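Local coordinates for protein flavin-dependent thymidylate synthase (PDB 6J61) that probably catalyses the reductive methylation of dUMP to dTMP, with methylenetetrahydrofolate as methyl donor and NADPH and reduced flavin (FADH2) as the reductant, at residues L230-R234 against E261-G265. Numbering follows the deposited sequence.
Sequences LRALR and EKVFG
Val263 meets three residues of the helical turn 230-234 at once, and it is the residue most deeply covered in this contact. Both of its methyls pack on Leu233. CG2 lies 3.8 Å from CD1 of Leu233, with the two side chains crossing at roughly a right angle, while CG1 sits 4.1 Å from CB of the same leucine. A branched, compact valine suits this place, because it offers two methyls close to the backbone and has no long tail to accommodate. Leu230 adds a second apolar surface: its CD2 approaches CG2 of Val263 and rests 3.9 Å from the carbonyl O of Lys262.

Arg234 supplies the polar link. Its NE donates to the carbonyl O of Val263 across 2.9 Å, with an N-H...O angle of 166° and the oxygen close to the guanidinium plane. With CG turned away from the carbonyl carbon (chi1 -57°) and the chain extended from there to NE, the group runs back along its own helix, where the O of Leu230 lies against one guanidinium face. A long side chain with a donor at NE fits well here, since it can reach across to this backbone oxygen. The aliphatic part is used too: CG of Arg234 lies 4.0 Å from CE1 of Phe264, whose ring has CG1 of Val263 over its centre. A leucine in place of Arg234 would probably leave the Val263 carbonyl without this donor.

Helices 227-236 and 253-263 thus pack together in the all-helical C-terminal region, away from the annotated sites, although the side chain of Lys262 lies about 12 Å from a bound FAD. Helix 239-249 joins them, Tyr242 touching Val263 and Pro239 touching Phe264, while a second subunit brings its own Leu233 against Leu233.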
loop_
_atom_site.group_PDB
_atom_site.type_symbol
_atom_site.label_atom_id
_atom_site.label_comp_id
_atom_site.label_asym_id
_atom_site.label_seq_id
_atom_site.Cartn_x
_atom_site.Cartn_y
_atom_site.Cartn_z
ATOM N N LEU A 230 18.560 0.145 26.860
ATOM C CA LEU A 230 19.876 0.528 26.355
ATOM C C LEU A 230 20.621 1.345 27.415
ATOM O O LEU A 230 21.845 1.320 27.497
ATOM C CB LEU A 230 19.729 1.365 25.079
ATOM C CG LEU A 230 19.204 0.671 23.821
ATOM C CD1 LEU A 230 18.976 1.693 22.721
ATOM C CD2 LEU A 230 20.202 -0.381 23.371
ATOM N N ARG A 231 19.860 2.078 28.219
ATOM C CA ARG A 231 20.413 2.917 29.274
ATOM C C ARG A 231 20.961 2.061 30.421
ATOM O O ARG A 231 21.907 2.454 31.104
ATOM C CB ARG A 231 19.325 3.871 29.776
ATOM C CG ARG A 231 19.738 4.788 30.906
ATOM C CD ARG A 231 18.736 5.913 31.062
ATOM N NE ARG A 231 18.910 6.917 30.026
ATOM C CZ ARG A 231 17.962 7.768 29.644
ATOM N NH1 ARG A 231 16.765 7.731 30.218
ATOM N NH2 ARG A 231 18.209 8.658 28.688
ATOM N N ALA A 232 20.359 0.894 30.625
ATOM C CA ALA A 232 20.808 -0.012 31.664
ATOM C C ALA A 232 22.110 -0.633 31.193
ATOM O O ALA A 232 23.001 -0.893 31.995
ATOM C CB ALA A 232 19.777 -1.093 31.908
ATOM N N LEU A 233 22.217 -0.875 29.889
ATOM C CA LEU A 233 23.432 -1.453 29.329
ATOM C C LEU A 233 24.571 -0.488 29.586
ATOM O O LEU A 233 25.700 -0.895 29.842
ATOM C CB LEU A 233 23.270 -1.701 27.831
ATOM C CG LEU A 233 22.372 -2.889 27.506
ATOM C CD1 LEU A 233 22.369 -3.140 26.012
ATOM C CD2 LEU A 233 22.887 -4.108 28.253
ATOM N N ARG A 234 24.273 0.800 29.488
ATOM C CA ARG A 234 25.270 1.812 29.788
ATOM C C ARG A 234 25.286 1.772 31.319
ATOM O O ARG A 234 24.323 1.327 31.941
ATOM C CB ARG A 234 24.802 3.184 29.307
ATOM C CG ARG A 234 24.483 3.252 27.836
ATOM C CD ARG A 234 23.694 4.509 27.504
ATOM N NE ARG A 234 22.952 4.318 26.264
ATOM C CZ ARG A 234 21.751 4.826 26.010
ATOM N NH1 ARG A 234 21.127 5.577 26.907
ATOM N NH2 ARG A 234 21.162 4.552 24.857
ATOM N N GLU A 261 27.905 1.271 18.489
ATOM C CA GLU A 261 27.198 2.526 18.239
ATOM C C GLU A 261 25.702 2.416 18.536
ATOM O O GLU A 261 25.003 3.422 18.605
ATOM C CB GLU A 261 27.435 2.994 16.792
ATOM C CG GLU A 261 28.913 3.283 16.482
ATOM C CD GLU A 261 29.150 3.877 15.090
ATOM O OE1 GLU A 261 28.776 3.235 14.084
ATOM O OE2 GLU A 261 29.724 4.988 14.997
ATOM N N LYS A 262 25.220 1.193 18.725
ATOM C CA LYS A 262 23.812 0.970 19.033
ATOM C C LYS A 262 23.554 1.200 20.518
ATOM O O LYS A 262 22.453 1.573 20.914
ATOM C CB LYS A 262 23.398 -0.463 18.703
ATOM C CG LYS A 262 23.324 -0.816 17.233
ATOM C CD LYS A 262 22.830 -2.253 17.113
ATOM C CE LYS A 262 22.746 -2.741 15.688
ATOM N NZ LYS A 262 22.277 -4.144 15.725
ATOM N N VAL A 263 24.577 0.952 21.329
ATOM C CA VAL A 263 24.484 1.100 22.775
ATOM C C VAL A 263 25.067 2.421 23.288
ATOM O O VAL A 263 24.541 3.018 24.227
ATOM C CB VAL A 263 25.220 -0.075 23.482
ATOM C CG1 VAL A 263 25.439 0.243 24.960
ATOM C CG2 VAL A 263 24.415 -1.359 23.331
ATOM N N PHE A 264 26.135 2.883 22.650
ATOM C CA PHE A 264 26.807 4.093 23.087
ATOM C C PHE A 264 26.796 5.270 22.118
ATOM O O PHE A 264 26.537 6.404 22.516
ATOM C CB PHE A 264 28.253 3.746 23.442
ATOM C CG PHE A 264 28.380 2.751 24.554
ATOM C CD1 PHE A 264 28.096 3.115 25.867
ATOM C CD2 PHE A 264 28.795 1.452 24.295
ATOM C CE1 PHE A 264 28.228 2.196 26.913
ATOM C CE2 PHE A 264 28.931 0.526 25.329
ATOM C CZ PHE A 264 28.647 0.903 26.643
ATOM N N GLY A 265 27.099 5.003 20.852
ATOM C CA GLY A 265 27.140 6.064 19.860
ATOM C C GLY A 265 25.798 6.386 19.241
ATOM O O GLY A 265 25.800 7.144 18.251
#